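Local coordinates for protein ribonuclease S-3 (Pyrus pyrifolia, PDB 1IQQ) that cleaves RNA as a T2-family ribonuclease of the pistil and is responsible for gametophytic self-incompatibility in Japanese pear, at residues Q5-Y10 with E166-S171; F30-L35 with K108-K113; Q115-I120 with N140-G145. One frame throughout, in Å; residues are numbered along the deposited sequence.

Contact 1 (Q5-Y10 with E166-S171); sequences QFTQQY and EITLCS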
loop_
_atom_site.group_PDB
_atom_site.type_symbol
_atom_site.label_atom_id
_atom_site.label_comp_id
_atom_site.label_asym_id
_atom_site.label_seq_id
_atom_site.Cartn_x
_atom_site.Cartn_y
_atom_site.Cartn_z
ATOM N N GLN A 5 -3.631 -2.689 -7.718
ATOM C CA GLN A 5 -3.766 -1.862 -6.528
ATOM C C GLN A 5 -2.412 -1.855 -5.855
ATOM O O GLN A 5 -1.903 -2.916 -5.452
ATOM C CB GLN A 5 -4.731 -2.452 -5.530
ATOM C CG GLN A 5 -6.209 -2.346 -6.049
ATOM C CD GLN A 5 -7.166 -2.901 -5.030
ATOM O OE1 GLN A 5 -7.564 -2.208 -4.061
ATOM N NE2 GLN A 5 -7.509 -4.160 -5.190
ATOM N N PHE A 6 -1.809 -0.686 -5.664
ATOM C CA PHE A 6 -0.534 -0.569 -4.924
ATOM C C PHE A 6 -0.875 0.123 -3.653
ATOM O O PHE A 6 -1.131 1.333 -3.618
ATOM C CB PHE A 6 0.455 0.238 -5.778
ATOM C CG PHE A 6 1.835 0.412 -5.169
ATOM C CD1 PHE A 6 2.499 1.595 -5.320
ATOM C CD2 PHE A 6 2.468 -0.623 -4.506
ATOM C CE1 PHE A 6 3.837 1.735 -4.832
ATOM C CE2 PHE A 6 3.787 -0.509 -4.019
ATOM C CZ PHE A 6 4.480 0.670 -4.184
ATOM N N THR A 7 -0.885 -0.646 -2.563
ATOM C CA THR A 7 -1.345 -0.124 -1.257
ATOM C C THR A 7 -0.199 0.110 -0.312
ATOM O O THR A 7 0.689 -0.775 -0.183
ATOM C CB THR A 7 -2.264 -1.145 -0.624
ATOM O OG1 THR A 7 -3.380 -1.384 -1.510
ATOM C CG2 THR A 7 -2.843 -0.579 0.714
ATOM N N GLN A 8 -0.151 1.284 0.296
ATOM C CA GLN A 8 0.881 1.639 1.298
ATOM C C GLN A 8 0.159 1.896 2.614
ATOM O O GLN A 8 -1.024 2.283 2.659
ATOM C CB GLN A 8 1.636 2.880 0.821
ATOM C CG GLN A 8 2.529 2.523 -0.412
ATOM C CD GLN A 8 3.198 3.754 -0.950
ATOM O OE1 GLN A 8 3.771 4.512 -0.195
ATOM N NE2 GLN A 8 3.165 3.914 -2.296
ATOM N N GLN A 9 0.876 1.658 3.703
ATOM C CA GLN A 9 0.312 1.731 5.087
ATOM C C GLN A 9 1.147 2.617 5.946
ATOM O O GLN A 9 2.389 2.556 5.870
ATOM C CB GLN A 9 0.232 0.305 5.689
ATOM C CG GLN A 9 1.616 -0.357 5.861
ATOM C CD GLN A 9 1.542 -1.791 6.313
ATOM O OE1 GLN A 9 2.584 -2.494 6.312
ATOM N NE2 GLN A 9 0.378 -2.254 6.704
ATOM N N TYR A 10 0.500 3.474 6.755
ATOM C CA TYR A 10 1.196 4.402 7.658
ATOM C C TYR A 10 1.499 3.624 8.936
ATOM O O TYR A 10 0.587 3.265 9.667
ATOM C CB TYR A 10 0.227 5.568 7.901
ATOM C CG TYR A 10 0.780 6.589 8.859
ATOM C CD1 TYR A 10 2.055 7.079 8.737
ATOM C CD2 TYR A 10 -0.007 7.107 9.872
ATOM C CE1 TYR A 10 2.571 8.075 9.583
ATOM C CE2 TYR A 10 0.459 8.081 10.720
ATOM C CZ TYR A 10 1.755 8.576 10.603
ATOM O OH TYR A 10 2.303 9.507 11.504
ATOM N N GLU A 166 -4.269 3.613 5.389
ATOM C CA GLU A 166 -3.714 3.121 4.115
ATOM C C GLU A 166 -4.133 4.000 2.963
ATOM O O GLU A 166 -5.238 4.613 2.994
ATOM C CB GLU A 166 -4.167 1.656 3.737
ATOM C CG GLU A 166 -3.790 0.612 4.743
ATOM C CD GLU A 166 -4.211 -0.774 4.309
ATOM O OE1 GLU A 166 -5.091 -0.979 3.501
ATOM O OE2 GLU A 166 -3.624 -1.740 4.858
ATOM N N ILE A 167 -3.244 4.083 1.974
ATOM C CA ILE A 167 -3.566 4.814 0.723
ATOM C C ILE A 167 -3.158 3.902 -0.411
ATOM O O ILE A 167 -2.035 3.372 -0.424
ATOM C CB ILE A 167 -2.854 6.158 0.628
ATOM C CG1 ILE A 167 -3.527 7.156 1.588
ATOM C CG2 ILE A 167 -2.996 6.717 -0.815
ATOM C CD1 ILE A 167 -2.859 8.554 1.703
ATOM N N THR A 168 -4.076 3.660 -1.367
ATOM C CA THR A 168 -3.831 2.819 -2.495
ATOM C C THR A 168 -3.857 3.627 -3.763
ATOM O O THR A 168 -4.771 4.456 -3.988
ATOM C CB THR A 168 -4.962 1.771 -2.605
ATOM O OG1 THR A 168 -4.915 0.925 -1.447
ATOM C CG2 THR A 168 -4.833 0.919 -3.922
ATOM N N LEU A 169 -2.844 3.440 -4.614
ATOM C CA LEU A 169 -2.767 4.043 -5.948
ATOM C C LEU A 169 -3.083 2.913 -6.924
ATOM O O LEU A 169 -2.465 1.847 -6.849
ATOM C CB LEU A 169 -1.340 4.583 -6.237
ATOM C CG LEU A 169 -0.787 5.420 -5.128
ATOM C CD1 LEU A 169 0.566 5.949 -5.602
ATOM C CD2 LEU A 169 -1.686 6.614 -4.847
ATOM N N CYS A 170 -4.033 3.099 -7.838
ATOM C CA CYS A 170 -4.410 2.056 -8.785
ATOM C C CYS A 170 -3.833 2.356 -10.156
ATOM O O CYS A 170 -3.631 3.549 -10.531
ATOM C CB CYS A 170 -5.942 1.948 -8.873
ATOM S SG CYS A 170 -6.611 1.372 -7.288
ATOM N N SER A 171 -3.501 1.298 -10.910
ATOM C CA SER A 171 -2.936 1.473 -12.256
ATOM C C SER A 171 -3.481 0.467 -13.172
ATOM O O SER A 171 -4.157 -0.495 -12.718
ATOM C CB SER A 171 -1.387 1.433 -12.181
ATOM O OG SER A 171 -0.903 0.232 -11.562
HETATM O O HOH W 1 -7.190 -0.913 -1.546
HETATM O O HOH W 2 -2.385 -1.777 7.126
#
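Phe6 and Gln8 pair with Leu169 and Ile167 in an antiparallel beta contact near the centre of the T2 ribonuclease fold. The strand directions differ by 161°. Two hydrogen-bonded pairs, Phe6 with Leu169 and Gln8 with Ile167, alternate with three non-hydrogen-bonded ones. Phe6 N gives to Leu169 O at 2.9 Å, and Gln8 N gives to Ile167 O at 2.9 Å. Both bonds are returned by the partner residues.

Thr7 and Thr168 face each other at the middle pair. Each places OG1 anti to its carbonyl carbon (chi1 -59° and -64°), and Thr7 OG1 meets Thr168 OG1 at 2.8 Å. Either hydroxyl could donate. A water sits 2.9 Å from Thr168 OG1 and links it to Gln5 OE1, while Gln5 NE2 turns to Ser38. The CB of Gln5 rests on Thr168 CG2 at 3.7 Å, and Thr7 CG2 lies beside Glu166 OE1. A valine at Thr7 would probably leave Thr168 OG1 with the water but without its hydroxyl mate across the strands.

Farther along the same face, a second water accepts from Gln9 NE2 and gives to Glu166 OE2, 2.6 Å away. Gln9 probably helps to bind the 3'-terminal nucleotide of the RNA, so this bridge borders the active site, where both side chains touch catalytic His33.

Strand 30-38 flanks strand 3-10 on its other edge. Beyond the face that bears Phe6, Gln8, Ile167 and Leu169 lie helices 99-112 and 135-143, with Met109 against Phe6 and Ile142 against Ile167.

Contact 2 (F30-L35 with K108-K113); sequences FTVHGL and KMYISK. With NAG (2-acetamido-2-deoxy-beta-D-glucopyranose), chain B.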
loop_
_atom_site.group_PDB
_atom_site.type_symbol
_atom_site.label_atom_id
_atom_site.label_comp_id
_atom_site.label_asym_id
_atom_site.label_seq_id
_atom_site.Cartn_x
_atom_site.Cartn_y
_atom_site.Cartn_z
ATOM N N PHE A 30 4.842 5.956 5.443
ATOM C CA PHE A 30 4.054 4.996 4.631
ATOM C C PHE A 30 5.055 4.052 3.950
ATOM O O PHE A 30 5.940 4.544 3.263
ATOM C CB PHE A 30 3.273 5.763 3.527
ATOM C CG PHE A 30 1.904 6.283 3.972
ATOM C CD1 PHE A 30 1.723 7.553 4.530
ATOM C CD2 PHE A 30 0.793 5.486 3.781
ATOM C CE1 PHE A 30 0.441 8.017 4.875
ATOM C CE2 PHE A 30 -0.480 5.916 4.112
ATOM C CZ PHE A 30 -0.648 7.177 4.654
ATOM N N THR A 31 4.891 2.770 4.190
ATOM C CA THR A 31 5.668 1.766 3.473
ATOM C C THR A 31 4.689 0.820 2.799
ATOM O O THR A 31 3.441 0.895 2.952
ATOM C CB THR A 31 6.653 1.006 4.388
ATOM O OG1 THR A 31 6.019 0.527 5.575
ATOM C CG2 THR A 31 7.796 2.005 4.785
ATOM N N VAL A 32 5.193 -0.124 1.994
ATOM C CA VAL A 32 4.308 -0.956 1.256
ATOM C C VAL A 32 3.510 -2.009 2.022
ATOM O O VAL A 32 4.031 -2.634 2.973
ATOM C CB VAL A 32 5.152 -1.674 0.122
ATOM C CG1 VAL A 32 4.250 -2.725 -0.651
ATOM C CG2 VAL A 32 5.771 -0.632 -0.852
ATOM N N HIS A 33 2.203 -2.119 1.703
ATOM C CA HIS A 33 1.365 -3.197 2.244
ATOM C C HIS A 33 1.064 -4.239 1.180
ATOM O O HIS A 33 0.891 -5.419 1.489
ATOM C CB HIS A 33 0.046 -2.647 2.773
ATOM C CG HIS A 33 -0.923 -3.682 3.251
ATOM N ND1 HIS A 33 -0.853 -4.258 4.506
ATOM C CD2 HIS A 33 -1.988 -4.247 2.638
ATOM C CE1 HIS A 33 -1.834 -5.135 4.646
ATOM N NE2 HIS A 33 -2.540 -5.148 3.527
ATOM N N GLY A 34 0.937 -3.846 -0.080
ATOM C CA GLY A 34 0.722 -4.843 -1.095
ATOM C C GLY A 34 0.774 -4.286 -2.494
ATOM O O GLY A 34 0.603 -3.070 -2.731
ATOM N N LEU A 35 0.956 -5.190 -3.455
ATOM C CA LEU A 35 0.803 -4.880 -4.896
ATOM C C LEU A 35 -0.072 -6.031 -5.406
ATOM O O LEU A 35 0.394 -7.199 -5.518
ATOM C CB LEU A 35 2.109 -4.829 -5.646
ATOM C CG LEU A 35 2.341 -4.028 -6.993
ATOM C CD1 LEU A 35 3.253 -4.727 -8.054
ATOM C CD2 LEU A 35 1.130 -3.229 -7.502
ATOM N N LYS A 108 10.690 -0.188 -7.771
ATOM C CA LYS A 108 10.678 0.763 -8.901
ATOM C C LYS A 108 9.507 1.747 -8.750
ATOM O O LYS A 108 9.641 2.967 -9.004
ATOM C CB LYS A 108 10.575 0.045 -10.235
ATOM C CG LYS A 108 11.040 0.946 -11.369
ATOM C CD LYS A 108 11.225 0.097 -12.576
ATOM C CE LYS A 108 9.894 -0.212 -13.143
ATOM N NZ LYS A 108 9.637 0.857 -14.124
ATOM N N MET A 109 8.343 1.235 -8.337
ATOM C CA MET A 109 7.209 2.157 -8.160
ATOM C C MET A 109 7.461 3.113 -7.001
ATOM O O MET A 109 7.252 4.345 -7.126
ATOM C CB MET A 109 5.932 1.332 -7.867
ATOM C CG MET A 109 5.488 0.527 -9.086
ATOM S SD MET A 109 4.216 -0.661 -8.551
ATOM C CE MET A 109 3.757 -1.165 -10.173
ATOM N N TYR A 110 7.869 2.578 -5.858
ATOM C CA TYR A 110 8.036 3.393 -4.678
ATOM C C TYR A 110 9.158 4.427 -4.771
ATOM O O TYR A 110 9.008 5.576 -4.331
ATOM C CB TYR A 110 8.297 2.442 -3.470
ATOM C CG TYR A 110 8.233 3.083 -2.123
ATOM C CD1 TYR A 110 7.033 3.143 -1.406
ATOM C CD2 TYR A 110 9.351 3.561 -1.513
ATOM C CE1 TYR A 110 6.951 3.653 -0.144
ATOM C CE2 TYR A 110 9.314 4.097 -0.208
ATOM C CZ TYR A 110 8.088 4.126 0.467
ATOM O OH TYR A 110 8.082 4.596 1.764
ATOM N N ILE A 111 10.311 4.009 -5.312
ATOM C CA ILE A 111 11.484 4.875 -5.366
ATOM C C ILE A 111 11.587 5.563 -6.729
ATOM O O ILE A 111 11.282 6.773 -6.862
ATOM C CB ILE A 111 12.782 4.013 -5.112
ATOM C CG1 ILE A 111 12.774 3.422 -3.708
ATOM C CG2 ILE A 111 14.056 4.899 -5.357
ATOM C CD1 ILE A 111 12.635 4.471 -2.586
ATOM N N SER A 112 11.901 4.850 -7.794
ATOM C CA SER A 112 12.111 5.478 -9.096
ATOM C C SER A 112 10.970 6.326 -9.598
ATOM O O SER A 112 11.181 7.469 -10.099
ATOM C CB SER A 112 12.436 4.394 -10.117
ATOM O OG SER A 112 12.549 4.946 -11.413
ATOM N N LYS A 113 9.759 5.805 -9.444
ATOM C CA LYS A 113 8.582 6.515 -9.924
ATOM C C LYS A 113 7.993 7.439 -8.886
ATOM O O LYS A 113 6.894 7.957 -9.093
ATOM C CB LYS A 113 7.532 5.520 -10.411
ATOM C CG LYS A 113 8.090 4.630 -11.553
ATOM C CD LYS A 113 6.937 4.091 -12.310
ATOM C CE LYS A 113 7.364 3.261 -13.487
ATOM N NZ LYS A 113 6.164 2.687 -14.163
HETATM C C1 NAG B . 9.492 8.277 1.782
HETATM C C2 NAG B . 11.017 8.064 2.004
HETATM C C3 NAG B . 11.379 8.715 3.350
HETATM C C4 NAG B . 11.008 10.203 3.380
HETATM C C5 NAG B . 9.514 10.319 3.030
HETATM C C6 NAG B . 9.002 11.715 2.899
HETATM C C7 NAG B . 12.330 6.128 1.307
HETATM C C8 NAG B . 12.730 4.707 1.590
HETATM N N2 NAG B . 11.342 6.653 2.071
HETATM O O3 NAG B . 12.802 8.559 3.520
HETATM O O4 NAG B . 11.170 10.694 4.726
HETATM O O5 NAG B . 9.281 9.683 1.756
HETATM O O6 NAG B . 9.736 12.478 1.929
HETATM O O7 NAG B . 12.882 6.755 0.393
#
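The strand that bears Phe30, Val32 and Leu35 runs nearly antiparallel to the helix segment that bears Met109 and Tyr110. The two directions differ by 166°, and the axes of the short segments come no closer than 10.3 Å. At that distance the contact is made mainly by side chains, reaching in from both segments. The strand has a classic beta bulge, with His33 and Gly34 both opposite Thr7. The helix segment includes a wider pi-type turn, in which Lys113 N bonds to Lys108 O at 2.9 Å.

Tyr110 carries most of the contact. Its CG is anti to the backbone N (chi1 -169°), which sends the ring across to the strand. Tyr110 OH gives its proton to Phe30 O at 2.6 Å, a short bond in the carbonyl plane with a C=O...O angle of 157°. One end of the ring is thus tied to the sheet backbone. Val32 CG2 meets the ring obliquely, 4.0 Å from Tyr110 CD1; the valine and the tyrosine lie alongside, pointing opposite ways. On the other side of the ring, CE2 of Tyr110 is 3.9 Å from NAG C8, so the acetamide methyl of the sugar packs at the ring edge.

Farther along the strand, Leu35 lies roughly perpendicular to the methionine chain. The thioether does the touching: Met109 SD lies 4.1 Å from Leu35 CD2, while its methyl CE approaches Leu35 CD1. Here the side chains meet through apolar contact alone, while Leu35 O bonds to Tyr102 OH.

The contact joins helix 99-112 to the strand that carries catalytic His33. Strand 3-10 lies next to strand 30-38 and sends Phe6 to Val32 and Met109. Ile67 of helix 58-67 packs on both Val32 and Tyr110.

Contact 3 (Q115-I120 with N140-G145); sequences QNVSRI and NAIRNG. With NAG (2-acetamido-2-deoxy-beta-D-glucopyranose), chain B.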
loop_
_atom_site.group_PDB
_atom_site.type_symbol
_atom_site.label_atom_id
_atom_site.label_comp_id
_atom_site.label_asym_id
_atom_site.label_seq_id
_atom_site.Cartn_x
_atom_site.Cartn_y
_atom_site.Cartn_z
ATOM N N GLN A 115 6.464 7.062 -5.986
ATOM C CA GLN A 115 5.127 6.757 -5.441
ATOM C C GLN A 115 5.092 6.597 -3.922
ATOM O O GLN A 115 3.994 6.377 -3.361
ATOM C CB GLN A 115 4.524 5.558 -6.161
ATOM C CG GLN A 115 4.389 5.795 -7.705
ATOM C CD GLN A 115 3.797 4.604 -8.404
ATOM O OE1 GLN A 115 3.142 3.745 -7.792
ATOM N NE2 GLN A 115 3.926 4.570 -9.709
ATOM N N ASN A 116 6.188 6.879 -3.247
ATOM C CA ASN A 116 6.252 6.877 -1.766
ATOM C C ASN A 116 5.188 7.901 -1.279
ATOM O O ASN A 116 5.302 9.079 -1.501
ATOM C CB ASN A 116 7.675 7.313 -1.408
ATOM C CG ASN A 116 7.874 7.571 0.093
ATOM O OD1 ASN A 116 6.898 7.591 0.868
ATOM N ND2 ASN A 116 9.146 7.768 0.475
ATOM N N VAL A 117 4.128 7.366 -0.660
ATOM C CA VAL A 117 3.028 8.215 -0.270
ATOM C C VAL A 117 3.434 9.253 0.751
ATOM O O VAL A 117 2.861 10.347 0.768
ATOM C CB VAL A 117 1.877 7.321 0.211
ATOM C CG1 VAL A 117 0.822 8.109 1.069
ATOM C CG2 VAL A 117 1.171 6.699 -1.005
ATOM N N SER A 118 4.406 8.960 1.612
ATOM C CA SER A 118 4.872 10.013 2.554
ATOM C C SER A 118 5.418 11.210 1.782
ATOM O O SER A 118 5.178 12.366 2.191
ATOM C CB SER A 118 5.945 9.457 3.484
ATOM O OG SER A 118 5.305 8.579 4.399
ATOM N N ARG A 119 6.115 10.904 0.664
ATOM C CA ARG A 119 6.685 11.976 -0.132
ATOM C C ARG A 119 5.626 12.776 -0.894
ATOM O O ARG A 119 5.686 13.978 -0.924
ATOM C CB ARG A 119 7.728 11.362 -1.087
ATOM C CG ARG A 119 8.521 12.394 -1.893
ATOM C CD ARG A 119 9.409 11.596 -2.933
ATOM N NE ARG A 119 10.378 12.475 -3.611
ATOM C CZ ARG A 119 10.113 13.163 -4.719
ATOM N NH1 ARG A 119 8.919 13.088 -5.293
ATOM N NH2 ARG A 119 11.057 13.926 -5.260
ATOM N N ILE A 120 4.641 12.074 -1.488
ATOM C CA ILE A 120 3.561 12.750 -2.195
ATOM C C ILE A 120 2.822 13.684 -1.244
ATOM O O ILE A 120 2.557 14.835 -1.566
ATOM C CB ILE A 120 2.599 11.709 -2.763
ATOM C CG1 ILE A 120 3.355 10.796 -3.753
ATOM C CG2 ILE A 120 1.364 12.404 -3.399
ATOM C CD1 ILE A 120 2.468 9.759 -4.341
ATOM N N ASN A 140 -6.722 15.430 -2.500
ATOM C CA ASN A 140 -6.150 16.375 -3.494
ATOM C C ASN A 140 -4.648 16.179 -3.542
ATOM O O ASN A 140 -4.075 16.170 -4.649
ATOM C CB ASN A 140 -6.358 17.848 -3.127
ATOM C CG ASN A 140 -7.737 18.359 -3.393
ATOM O OD1 ASN A 140 -8.479 17.784 -4.139
ATOM N ND2 ASN A 140 -8.054 19.527 -2.754
ATOM N N ALA A 141 -3.989 16.002 -2.408
ATOM C CA ALA A 141 -2.536 15.820 -2.382
ATOM C C ALA A 141 -2.135 14.568 -3.153
ATOM O O ALA A 141 -1.144 14.600 -3.967
ATOM C CB ALA A 141 -2.053 15.711 -0.929
ATOM N N ILE A 142 -2.815 13.462 -2.931
ATOM C CA ILE A 142 -2.452 12.260 -3.662
ATOM C C ILE A 142 -2.735 12.404 -5.157
ATOM O O ILE A 142 -1.904 12.063 -5.983
ATOM C CB ILE A 142 -3.216 11.017 -3.085
ATOM C CG1 ILE A 142 -2.878 10.827 -1.616
ATOM C CG2 ILE A 142 -2.836 9.756 -3.881
ATOM C CD1 ILE A 142 -1.346 10.554 -1.353
ATOM N N ARG A 143 -3.877 12.954 -5.525
ATOM C CA ARG A 143 -4.220 13.094 -6.980
ATOM C C ARG A 143 -3.165 13.977 -7.652
ATOM O O ARG A 143 -2.823 13.705 -8.806
ATOM C CB ARG A 143 -5.609 13.728 -7.139
ATOM C CG ARG A 143 -6.740 12.739 -6.727
ATOM C CD ARG A 143 -8.041 13.491 -6.833
ATOM N NE ARG A 143 -8.407 13.589 -8.230
ATOM C CZ ARG A 143 -9.363 14.410 -8.677
ATOM N NH1 ARG A 143 -10.001 15.230 -7.835
ATOM N NH2 ARG A 143 -9.721 14.313 -9.952
ATOM N N ASN A 144 -2.609 14.935 -6.937
ATOM C CA ASN A 144 -1.570 15.816 -7.541
ATOM C C ASN A 144 -0.264 15.096 -7.794
ATOM O O ASN A 144 0.587 15.668 -8.543
ATOM C CB ASN A 144 -1.294 17.095 -6.683
ATOM C CG ASN A 144 -0.972 18.329 -7.519
ATOM O OD1 ASN A 144 -1.529 18.485 -8.609
ATOM N ND2 ASN A 144 -0.184 19.251 -6.986
ATOM N N GLY A 145 -0.055 13.924 -7.172
ATOM C CA GLY A 145 1.155 13.172 -7.425
ATOM C C GLY A 145 0.835 11.910 -8.176
ATOM O O GLY A 145 1.707 11.049 -8.322
HETATM C C1 NAG B . 9.492 8.277 1.782
HETATM C C2 NAG B . 11.017 8.064 2.004
HETATM C C3 NAG B . 11.379 8.715 3.350
HETATM C C4 NAG B . 11.008 10.203 3.380
HETATM C C5 NAG B . 9.514 10.319 3.030
HETATM C C6 NAG B . 9.002 11.715 2.899
HETATM C C7 NAG B . 12.330 6.128 1.307
HETATM C C8 NAG B . 12.730 4.707 1.590
HETATM N N2 NAG B . 11.342 6.653 2.071
HETATM O O3 NAG B . 12.802 8.559 3.520
HETATM O O4 NAG B . 11.170 10.694 4.726
HETATM O O5 NAG B . 9.281 9.683 1.756
HETATM O O6 NAG B . 9.736 12.478 1.929
HETATM O O7 NAG B . 12.882 6.755 0.393
HETATM O O HOH W 3 1.290 15.957 -3.782
#
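One water joins Ile120 to Ala141. It gives a proton to Ile120 O at 2.8 Å and another to Ala141 O, also at 2.8 Å. Both carbonyls belong to helices, so the water bridges the two backbones where they do not bond directly.

The side-chain packing is mostly apolar, with Ile120 at its centre. The CG2 branch makes these contacts. Being anti to the backbone N, CG2 projects at the second helix, where the methyl rests on a carbonyl, 3.4 Å from Ala141 O. The same methyl meets Ile142 CD1 at 3.9 Å. Gly145 closes over it, with Gly145 CA 4.1 Å from Ile120 CG2. Glycine suits this point because a beta carbon placed there would come too close to that methyl. Val117 adds a second apolar touch, one turn earlier. Its CG1 lies 4.1 Å from Ile142 CD1, and Ile142 reaches across Val117 nearly square to it. The CD1 methyl of Ile142 therefore reaches both Val117 and Ile120.

Asn116 stands at the N-cap of helix 117-123 and faces away from this packing. Its OD1 takes weak bonds from Ser118 N and Arg119 N. Its ND2 is bonded covalently to NAG C1, so one amide both caps the helix and carries the glycan. The sugar leans on Ser118, whose CB is 3.7 Å from NAG C5. Behind the apolar patch, Ile167 of strand 161-171 touches both Val117 and Ile142.

The chemistry implies a division of labour along one short helix. Methyl groups and a bridging water hold helix 117-123 to helix 135-143, while the polar cap and the sugar occupy its start.

Overall arrangement
All three contacts are buried; contact 1 lies nearest the centre of the chain and contact 3 farthest, with exposed Gly145 at its margin. Backbone bonding dominates contact 1, a strand pair. Contact 2 joins strand to helix through one tyrosine bond and apolar side chains. Contact 3, between helices, uses methyl groups and a shared water. Strands 3-10 and 30-38 are neighbours, so contacts 1 and 2 share one sheet; contact 2 includes catalytic His33 and contact 1 reaches it through Gln9 and Glu166. The Gln8 side-chain amide bonds to Gln115 and Val117 of contact 3. Contacts 2 and 3 both touch the glycan, and Phe30 N bonds to Ser118 OG between them.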